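Local coordinates for uncharacterized protein (Parabacteroides distasonis, PDB 3LM3), which is of unknown function but is probably a carbohydrate-active enzyme of the glycoside hydrolase or deacetylase type, at residues Thr265-Ile268 against His269-Gly273; Thr308-Lys311 against Glu312-Asp316; Thr219-Phe222 against Ile223-Arg226; His259-Val262 against Met263-Glu266. All coordinates share one frame; numbering follows the deposited sequence. Where two conformers were deposited one is given.

Contact 1 (Thr265-Ile268 against His269-Gly273); sequences TEAI and HFDKG
Ile268 lays its CG2 branch over one face of the His269 imidazole, a CH-pi contact in which CG2 stands 4.2 Å from the centroid of the His269 ring and 26° off its normal. The two side chains run side by side, and the branch reaches the ring because CG2 of Ile268 is anti to the backbone N while CG1 is anti to the carbonyl carbon (chi1 -60°). At the ring's edge, near its plane, Thr265 O lies 3.4 Å from His269 CD2. The ring nitrogen ND1 is hydrogen-bonded to the hydroxyl of Tyr190, and Phe343 also meets the ring. Were His269 replaced by an alanine, the Tyr190 hydroxyl would probably lose its ring-nitrogen partner and Ile268 CG2 the face it covers.

The backbone beneath belongs to helix 255-277 and widens here into a pi-type turn. Glu266 O takes two N-H groups: Phe270 N at 2.8 Å, in the carbonyl plane, and His269 N at 2.9 Å, 52° out of that plane. Asp271 N bonds to Ala267 O at 3.0 Å. A water accepts from Lys272 N, whose usual i-4 acceptor, Ile268 O, is taken by Gly273 N in a weak bond, and donates to Ala267 O. Asp271 OD2 rests 3.5 Å from Ala267 CB; OD2 pairs with Arg313, and OD1 accepts from Trp314 NE1. The chemistry implies a local shift of register: His269 N turns to Glu266 O, Gly273 N reaches back five residues, and Lys272 N is left to the water.

Contact 2 (Thr308-Lys311 against Glu312-Asp316); sequences TGTK and ERWPD
Lys311 reaches forward along the end of its helix to Pro315. Its CB only rests beside the next peptide; CG then turns beside the backbone N, and bends at chi2 (-66°) and chi3 (-75°) curl the chain so that CE comes 3.6 Å from Pro315 O. At the tip, NZ gives a weak hydrogen bond to Pro315 O, and a water that accepts from NZ and donates to Pro315 O forms a second path between the two. The stronger acceptor of NZ is Thr317 O.

The lysine thus spans the C-terminal end of helix 296-313, where Trp314 is the first residue to leave helical phi/psi. Just before the exit, Glu312 N bonds to Thr308 O and Arg313 N to Gly309 O; the last of the series, Trp314 N to Thr310 O, measures 2.9 Å. Pro315 has no N-H to continue it, and instead its CA makes a CA-H...O contact of 3.1 Å with Lys311 O.

Thr310 CG2 approaches Trp314 CE3 at 4.2 Å, the side chains crossing obliquely, while Thr310 O sits at the indole edge, near its plane. Over one indole face lies Arg313 CG, 3.6 Å above the centre. Further along the same arginine, Trp314 CZ2 stands 3.2 Å from the guanidinium plane of Arg313, offset toward the rim. Both polar ends, the guanidinium and the indole NE1, turn to the carboxylate of Asp271.

Contact 3 (Thr219-Phe222 against Ile223-Arg226); sequences TMDF and ICAR
Cys224 SG lies over one face of the Asp221 carboxylate, 3.6 Å from CG of Asp221. The OD1 branch is 3.0 Å from Ile223 N, a weak bond with an N-H...O angle of 134°. At the edge of the Arg226 guanidinium, in plane, lies the Ile223 carbonyl: Arg226 NE donates to Ile223 O at 2.8 Å, nearly straight (166°) and on a lone pair of that oxygen.

Asp221 is the N-cap of the short helix 222-225, which follows strand 213-216. With CG anti to the backbone N (chi1 -179°), its carboxylate swings forward over the first turn to reach Ile223 N. Its own carbonyl also serves the turn, Asp221 O accepting from Ala225 N at 3.0 Å, whereas the bond from Arg226 N to Phe222 O is weak and long. Replacing Asp221 with a leucine would probably leave Ile223 N without its capping acceptor and the Ser353 hydroxyl without its carboxylate mate.

Just before the cap in sequence, Met220, a selenomethionine, sets its CB 3.9 Å from Ala225 CB, an apolar touch. Phe222 turns its ring from this turn to meet Trp174, Trp361 and Phe343.

Contact 4 (His259-Val262 against Met263-Glu266); sequences HREV and MHTE
Two successive turns of helix 255-277 are joined here by the i to i+4 pattern of an alpha-helix, and the side chains of His259 with Met263 and of Glu261 with Thr265 meet at the same spacing. The backbone evidence is regular: Met263 N bonds to His259 O at 2.9 Å, and His264 N to Arg260 O and Glu266 N to Val262 O follow suit.

On one flank, selenomethionine Met263 covers one face of the His259 imidazole. Its CG stands 3.8 Å from the centroid of the His259 ring, 23° off the normal, in a CH-pi contact displaced toward the rim nearest NE2, while SE takes an oblique place 4.3 Å from the same centroid of the His259 ring. His259 CG is anti to the backbone N (chi1 -176°), which brings the ring forward along the helix to meet Met263; its ND1 is hydrogen-bonded to Tyr250 OH. The chain of Met263 bends at chi2 and chi3, carrying CE to 3.6 Å from His259 CE1 and 3.9 Å from Val262 CG1.

On another flank, Glu261 O receives two donors from Thr265, the backbone N and OG1, the latter at 3.0 Å, from opposite faces of the carbonyl plane. This pairing satisfies the buried threonine hydroxyl within the helix. The Glu261 carboxylate passes the His264 ring with OE1 4.1 Å from His264 CD2, planes 32° apart; OE1 bonds to Ser348, and His264 NE2 to Glu345.

Val262 and Met263 pack on Trp306 of helix 296-313, Glu261 and Val262 on Thr249 of helix 247-253, and His264 faces the loop residues Asp221 and Ser348.

Along the chain the order is contact 3, contact 4, contact 1, contact 2. Contacts 4 and 1 are successive parts of helix 255-277, with centres 9 Å apart, and share Thr265 and Glu266. Contact 2 closes helix 296-313, which packs beside them: Glu266 OE1 and Thr310 OG1 are 2.7 Å apart, a probable hydrogen bond, and the Phe270 and Trp314 rings meet edge-to-face. Contact 3 touches helix 255-277 through Thr219, Met220 and Asp221, with the carboxylate oxygens Asp221 OD2 and Glu261 OE2 only 2.6 Å apart, but stays about 10 Å from contact 2 at the nearest atoms. Helix 255-277 therefore stands between a helix end and a capped loop.

Contact 1 (Thr265-Ile268 against His269-Gly273)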
loop_
_atom_site.group_PDB
_atom_site.type_symbol
_atom_site.label_atom_id
_atom_site.label_comp_id
_atom_site.label_asym_id
_atom_site.label_seq_id
_atom_site.Cartn_x
_atom_site.Cartn_y
_atom_site.Cartn_z
ATOM N N THR A 265 5.774 3.503 13.264
ATOM C CA THR A 265 5.656 2.711 12.052
ATOM C C THR A 265 6.598 3.226 10.987
ATOM O O THR A 265 7.280 2.421 10.310
ATOM C CB THR A 265 4.214 2.662 11.571
ATOM O OG1 THR A 265 3.373 2.100 12.606
ATOM C CG2 THR A 265 4.081 1.826 10.316
ATOM N N GLU A 266 6.696 4.547 10.848
ATOM C CA GLU A 266 7.677 5.084 9.898
ATOM C C GLU A 266 9.096 4.712 10.253
ATOM O O GLU A 266 9.923 4.464 9.373
ATOM C CB GLU A 266 7.553 6.590 9.731
ATOM C CG GLU A 266 6.253 6.990 9.126
ATOM C CD GLU A 266 6.229 8.431 8.720
ATOM O OE1 GLU A 266 6.765 9.302 9.478
ATOM O OE2 GLU A 266 5.677 8.736 7.654
ATOM N N ALA A 267 9.406 4.656 11.556
ATOM C CA ALA A 267 10.768 4.353 11.994
ATOM C C ALA A 267 11.210 2.924 11.620
ATOM O O ALA A 267 12.399 2.678 11.456
ATOM C CB ALA A 267 10.925 4.588 13.492
ATOM N N ILE A 268 10.263 2.005 11.443
ATOM C CA ILE A 268 10.593 0.681 10.929
ATOM C C ILE A 268 11.376 0.799 9.619
ATOM O O ILE A 268 12.323 0.040 9.336
ATOM C CB ILE A 268 9.318 -0.152 10.668
ATOM C CG1 ILE A 268 8.516 -0.333 11.953
ATOM C CG2 ILE A 268 9.618 -1.522 9.993
ATOM C CD1 ILE A 268 7.101 -0.976 11.704
ATOM N N HIS A 269 10.976 1.780 8.815
ATOM C CA HIS A 269 11.519 2.029 7.489
ATOM C C HIS A 269 12.651 3.028 7.458
ATOM O O HIS A 269 13.618 2.861 6.716
ATOM C CB HIS A 269 10.365 2.481 6.599
ATOM C CG HIS A 269 9.331 1.427 6.493
ATOM N ND1 HIS A 269 9.459 0.384 5.599
ATOM C CD2 HIS A 269 8.293 1.113 7.297
ATOM C CE1 HIS A 269 8.501 -0.492 5.819
ATOM N NE2 HIS A 269 7.777 -0.074 6.848
ATOM N N PHE A 270 12.507 4.089 8.231
ATOM C CA PHE A 270 13.437 5.222 8.139
ATOM C C PHE A 270 14.614 5.150 9.108
ATOM O O PHE A 270 15.579 5.891 8.932
ATOM C CB PHE A 270 12.656 6.520 8.325
ATOM C CG PHE A 270 11.674 6.852 7.206
ATOM C CD1 PHE A 270 11.685 6.182 5.987
ATOM C CD2 PHE A 270 10.786 7.914 7.366
ATOM C CE1 PHE A 270 10.807 6.542 4.970
ATOM C CE2 PHE A 270 9.900 8.268 6.345
ATOM C CZ PHE A 270 9.932 7.576 5.147
ATOM N N ASP A 271 14.557 4.244 10.086
ATOM C CA ASP A 271 15.710 3.952 10.947
ATOM C C ASP A 271 16.331 2.627 10.483
ATOM O O ASP A 271 17.144 2.617 9.536
ATOM C CB ASP A 271 15.270 3.960 12.417
ATOM C CG ASP A 271 15.018 5.374 12.958
ATOM O OD1 ASP A 271 15.528 6.366 12.386
ATOM O OD2 ASP A 271 14.300 5.450 14.007
ATOM N N LYS A 272 15.911 1.504 11.041
ATOM C CA LYS A 272 16.524 0.205 10.741
ATOM C C LYS A 272 16.327 -0.224 9.289
ATOM O O LYS A 272 17.228 -0.750 8.669
ATOM C CB LYS A 272 15.971 -0.862 11.691
ATOM C CG LYS A 272 16.486 -2.281 11.473
ATOM C CD LYS A 272 17.949 -2.456 11.816
ATOM C CE LYS A 272 18.226 -3.918 12.175
ATOM N NZ LYS A 272 19.624 -4.142 12.610
ATOM N N GLY A 273 15.139 0.015 8.740
ATOM C CA GLY A 273 14.881 -0.442 7.373
ATOM C C GLY A 273 15.883 0.083 6.360
ATOM O O GLY A 273 16.400 -0.663 5.498
HETATM O O HOH W 1 13.898 1.015 13.368
#

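Contact 2 (Thr308-Lys311 against Glu312-Asp316)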
loop_
_atom_site.group_PDB
_atom_site.type_symbol
_atom_site.label_atom_id
_atom_site.label_comp_id
_atom_site.label_asym_id
_atom_site.label_seq_id
_atom_site.Cartn_x
_atom_site.Cartn_y
_atom_site.Cartn_z
ATOM N N THR A 308 5.023 17.297 9.348
ATOM C CA THR A 308 5.990 18.037 10.141
ATOM C C THR A 308 6.827 17.117 11.021
ATOM O O THR A 308 8.033 17.291 11.141
ATOM C CB THR A 308 5.296 19.062 11.042
ATOM O OG1 THR A 308 4.671 20.066 10.224
ATOM C CG2 THR A 308 6.308 19.717 11.981
ATOM N N GLY A 309 6.191 16.117 11.623
ATOM C CA GLY A 309 6.896 15.206 12.495
ATOM C C GLY A 309 7.895 14.326 11.746
ATOM O O GLY A 309 8.993 14.033 12.208
ATOM N N THR A 310 7.493 13.909 10.542
ATOM C CA THR A 310 8.375 13.153 9.666
ATOM C C THR A 310 9.588 13.989 9.278
ATOM O O THR A 310 10.709 13.514 9.356
ATOM C CB THR A 310 7.601 12.680 8.424
ATOM O OG1 THR A 310 6.467 11.890 8.820
ATOM C CG2 THR A 310 8.481 11.832 7.515
ATOM N N LYS A 311 9.365 15.222 8.841
ATOM C CA LYS A 311 10.474 16.095 8.421
ATOM C C LYS A 311 11.374 16.489 9.594
ATOM O O LYS A 311 12.577 16.697 9.422
ATOM C CB LYS A 311 9.948 17.336 7.697
ATOM C CG LYS A 311 9.268 17.085 6.373
ATOM C CD LYS A 311 10.160 16.553 5.261
ATOM C CE LYS A 311 11.056 17.582 4.670
ATOM N NZ LYS A 311 11.684 17.026 3.425
ATOM N N GLU A 312 10.814 16.618 10.782
ATOM C CA GLU A 312 11.624 16.970 11.937
ATOM C C GLU A 312 12.626 15.867 12.258
ATOM O O GLU A 312 13.816 16.137 12.491
ATOM C CB GLU A 312 10.743 17.237 13.145
ATOM C CG GLU A 312 11.484 17.576 14.420
ATOM C CD GLU A 312 10.518 17.928 15.531
ATOM O OE1 GLU A 312 9.919 19.025 15.460
ATOM O OE2 GLU A 312 10.338 17.098 16.448
ATOM N N ARG A 313 12.167 14.619 12.227
ATOM C CA ARG A 313 13.000 13.495 12.622
ATOM C C ARG A 313 13.915 13.010 11.503
ATOM O O ARG A 313 15.034 12.575 11.765
ATOM C CB ARG A 313 12.102 12.386 13.142
ATOM C CG ARG A 313 12.830 11.189 13.657
ATOM C CD ARG A 313 11.910 10.344 14.492
ATOM N NE ARG A 313 12.495 9.061 14.833
ATOM C CZ ARG A 313 11.849 8.080 15.472
ATOM N NH1 ARG A 313 10.606 8.269 15.917
ATOM N NH2 ARG A 313 12.441 6.902 15.659
ATOM N N TRP A 314 13.423 13.085 10.266
ATOM C CA TRP A 314 14.123 12.615 9.077
ATOM C C TRP A 314 14.090 13.732 8.030
ATOM O O TRP A 314 13.276 13.728 7.112
ATOM C CB TRP A 314 13.476 11.324 8.544
ATOM C CG TRP A 314 13.484 10.167 9.524
ATOM C CD1 TRP A 314 14.550 9.382 9.895
ATOM C CD2 TRP A 314 12.352 9.671 10.253
ATOM N NE1 TRP A 314 14.147 8.436 10.810
ATOM C CE2 TRP A 314 12.802 8.586 11.036
ATOM C CE3 TRP A 314 10.989 10.023 10.308
ATOM C CZ2 TRP A 314 11.930 7.850 11.858
ATOM C CZ3 TRP A 314 10.138 9.299 11.129
ATOM C CH2 TRP A 314 10.613 8.212 11.882
ATOM N N PRO A 315 14.946 14.748 8.203
ATOM C CA PRO A 315 14.802 15.983 7.426
ATOM C C PRO A 315 15.009 15.877 5.940
ATOM O O PRO A 315 14.490 16.728 5.207
ATOM C CB PRO A 315 15.825 16.939 8.056
ATOM C CG PRO A 315 16.540 16.190 9.051
ATOM C CD PRO A 315 15.888 14.896 9.322
ATOM N N ASP A 316 15.693 14.828 5.482
ATOM C CA ASP A 316 15.910 14.696 4.043
ATOM C C ASP A 316 14.871 13.793 3.363
ATOM O O ASP A 316 15.026 13.467 2.187
ATOM C CB ASP A 316 17.343 14.240 3.740
ATOM C CG ASP A 316 18.405 15.292 4.137
ATOM O OD1 ASP A 316 18.123 16.520 4.086
ATOM O OD2 ASP A 316 19.543 14.886 4.482
HETATM O O HOH W 2 13.980 18.137 2.582
#

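Contact 3 (Thr219-Phe222 against Ile223-Arg226)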
loop_
_atom_site.group_PDB
_atom_site.type_symbol
_atom_site.label_atom_id
_atom_site.label_comp_id
_atom_site.label_asym_id
_atom_site.label_seq_id
_atom_site.Cartn_x
_atom_site.Cartn_y
_atom_site.Cartn_z
ATOM N N THR A 219 1.553 1.820 4.726
ATOM C CA THR A 219 2.569 1.138 5.522
ATOM C C THR A 219 1.954 0.647 6.834
ATOM O O THR A 219 1.395 1.436 7.595
ATOM C CB THR A 219 3.745 2.062 5.795
ATOM O OG1 THR A 219 4.296 2.495 4.538
ATOM C CG2 THR A 219 4.819 1.361 6.653
HETATM N N MSE A 220 2.117 -0.648 7.083
HETATM C CA MSE A 220 1.606 -1.296 8.288
HETATM C C MSE A 220 2.612 -1.341 9.424
HETATM O O MSE A 220 3.819 -1.471 9.209
HETATM C CB MSE A 220 1.203 -2.728 7.988
HETATM C CG MSE A 220 0.024 -2.866 7.080
HETATM SE SE MSE A 220 -1.593 -2.157 7.838
HETATM C CE MSE A 220 -1.565 -0.448 7.069
ATOM N N ASP A 221 2.081 -1.313 10.645
ATOM C CA ASP A 221 2.848 -1.782 11.797
ATOM C C ASP A 221 2.782 -3.298 11.695
ATOM O O ASP A 221 1.716 -3.892 11.825
ATOM C CB ASP A 221 2.211 -1.258 13.070
ATOM C CG ASP A 221 2.983 -1.679 14.329
ATOM O OD1 ASP A 221 3.526 -2.810 14.328
ATOM O OD2 ASP A 221 3.067 -0.871 15.307
ATOM N N PHE A 222 3.934 -3.924 11.462
ATOM C CA PHE A 222 3.960 -5.364 11.206
ATOM C C PHE A 222 3.374 -6.185 12.350
ATOM O O PHE A 222 2.748 -7.227 12.126
ATOM C CB PHE A 222 5.386 -5.851 10.931
ATOM C CG PHE A 222 5.961 -5.409 9.614
ATOM C CD1 PHE A 222 5.352 -5.761 8.428
ATOM C CD2 PHE A 222 7.202 -4.792 9.552
ATOM C CE1 PHE A 222 5.913 -5.422 7.220
ATOM C CE2 PHE A 222 7.772 -4.450 8.330
ATOM C CZ PHE A 222 7.145 -4.800 7.173
ATOM N N ILE A 223 3.554 -5.736 13.583
ATOM C CA ILE A 223 2.985 -6.461 14.725
ATOM C C ILE A 223 1.454 -6.418 14.680
ATOM O O ILE A 223 0.787 -7.443 14.878
ATOM C CB ILE A 223 3.560 -5.925 16.051
ATOM C CG1 ILE A 223 5.048 -6.367 16.137
ATOM C CG2 ILE A 223 2.779 -6.466 17.243
ATOM C CD1 ILE A 223 5.853 -5.694 17.215
ATOM N N CYS A 224 0.873 -5.263 14.388
ATOM C CA CYS A 224 -0.574 -5.152 14.298
ATOM C C CYS A 224 -1.137 -5.980 13.148
ATOM O O CYS A 224 -2.216 -6.576 13.251
ATOM C CB CYS A 224 -0.991 -3.702 14.111
ATOM S SG CYS A 224 -0.370 -2.556 15.386
ATOM N N ALA A 225 -0.398 -6.005 12.039
ATOM C CA ALA A 225 -0.882 -6.587 10.784
ATOM C C ALA A 225 -0.869 -8.092 10.762
ATOM O O ALA A 225 -1.369 -8.683 9.809
ATOM C CB ALA A 225 -0.065 -6.011 9.610
ATOM N N ARG A 226 -0.316 -8.759 11.779
ATOM C CA ARG A 226 -0.384 -10.213 11.881
ATOM C C ARG A 226 -1.815 -10.702 11.948
ATOM O O ARG A 226 -2.111 -11.792 11.477
ATOM C CB ARG A 226 0.308 -10.727 13.160
ATOM C CG ARG A 226 1.775 -10.465 13.258
ATOM C CD ARG A 226 2.262 -10.823 14.668
ATOM N NE ARG A 226 1.555 -10.035 15.676
ATOM C CZ ARG A 226 1.081 -10.461 16.843
ATOM N NH1 ARG A 226 1.277 -11.716 17.264
ATOM N NH2 ARG A 226 0.433 -9.629 17.629
#

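Contact 4 (His259-Val262 against Met263-Glu266)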
loop_
_atom_site.group_PDB
_atom_site.type_symbol
_atom_site.label_atom_id
_atom_site.label_comp_id
_atom_site.label_asym_id
_atom_site.label_seq_id
_atom_site.Cartn_x
_atom_site.Cartn_y
_atom_site.Cartn_z
ATOM N N HIS A 259 -0.274 9.994 16.644
ATOM C CA HIS A 259 0.961 10.453 16.051
ATOM C C HIS A 259 2.150 9.561 16.424
ATOM O O HIS A 259 2.976 9.241 15.586
ATOM C CB HIS A 259 1.236 11.881 16.483
ATOM C CG HIS A 259 2.440 12.473 15.853
ATOM N ND1 HIS A 259 2.532 12.687 14.493
ATOM C CD2 HIS A 259 3.622 12.847 16.392
ATOM C CE1 HIS A 259 3.728 13.202 14.232
ATOM N NE2 HIS A 259 4.404 13.317 15.364
ATOM N N ARG A 260 2.203 9.158 17.694
ATOM C CA ARG A 260 3.300 8.341 18.164
ATOM C C ARG A 260 3.335 6.996 17.421
ATOM O O ARG A 260 4.412 6.493 17.083
ATOM C CB ARG A 260 3.199 8.100 19.670
ATOM C CG ARG A 260 3.585 9.302 20.504
ATOM C CD ARG A 260 3.421 8.975 21.974
ATOM N NE ARG A 260 3.968 9.998 22.873
ATOM C CZ ARG A 260 3.332 11.087 23.277
ATOM N NH1 ARG A 260 2.078 11.349 22.894
ATOM N NH2 ARG A 260 3.974 11.914 24.102
ATOM N N GLU A 261 2.170 6.402 17.160
ATOM C CA GLU A 261 2.131 5.126 16.435
ATOM C C GLU A 261 2.553 5.307 14.969
ATOM O O GLU A 261 3.251 4.471 14.411
ATOM C CB GLU A 261 0.756 4.503 16.556
ATOM C CG GLU A 261 0.551 3.243 15.739
ATOM C CD GLU A 261 1.481 2.095 16.029
ATOM O OE1 GLU A 261 2.107 2.039 17.111
ATOM O OE2 GLU A 261 1.538 1.207 15.131
ATOM N N VAL A 262 2.142 6.420 14.355
ATOM C CA VAL A 262 2.556 6.723 12.971
ATOM C C VAL A 262 4.073 6.912 12.890
ATOM O O VAL A 262 4.712 6.337 12.004
ATOM C CB VAL A 262 1.805 7.945 12.430
ATOM C CG1 VAL A 262 2.289 8.304 11.041
ATOM C CG2 VAL A 262 0.299 7.633 12.377
HETATM N N MSE A 263 4.650 7.651 13.836
HETATM C CA MSE A 263 6.114 7.819 13.854
HETATM C C MSE A 263 6.821 6.496 14.055
HETATM O O MSE A 263 7.829 6.217 13.389
HETATM C CB MSE A 263 6.546 8.815 14.927
HETATM C CG MSE A 263 6.023 10.249 14.692
HETATM SE SE MSE A 263 6.677 11.154 13.099
HETATM C CE MSE A 263 5.158 10.775 11.941
ATOM N N HIS A 264 6.317 5.670 14.977
ATOM C CA HIS A 264 6.899 4.360 15.233
ATOM C C HIS A 264 6.910 3.507 13.962
ATOM O O HIS A 264 7.901 2.850 13.626
ATOM C CB HIS A 264 6.100 3.636 16.320
ATOM C CG HIS A 264 6.481 2.201 16.488
ATOM N ND1 HIS A 264 7.548 1.819 17.265
ATOM C CD2 HIS A 264 5.967 1.065 15.949
ATOM C CE1 HIS A 264 7.660 0.503 17.221
ATOM N NE2 HIS A 264 6.732 0.024 16.407
ATOM N N THR A 265 5.774 3.503 13.264
ATOM C CA THR A 265 5.656 2.711 12.052
ATOM C C THR A 265 6.598 3.226 10.987
ATOM O O THR A 265 7.280 2.421 10.310
ATOM C CB THR A 265 4.214 2.662 11.571
ATOM O OG1 THR A 265 3.373 2.100 12.606
ATOM C CG2 THR A 265 4.081 1.826 10.316
ATOM N N GLU A 266 6.696 4.547 10.848
ATOM C CA GLU A 266 7.677 5.084 9.898
ATOM C C GLU A 266 9.096 4.712 10.253
ATOM O O GLU A 266 9.923 4.464 9.373
ATOM C CB GLU A 266 7.553 6.590 9.731
ATOM C CG GLU A 266 6.253 6.990 9.126
ATOM C CD GLU A 266 6.229 8.431 8.720
ATOM O OE1 GLU A 266 6.765 9.302 9.478
ATOM O OE2 GLU A 266 5.677 8.736 7.654
#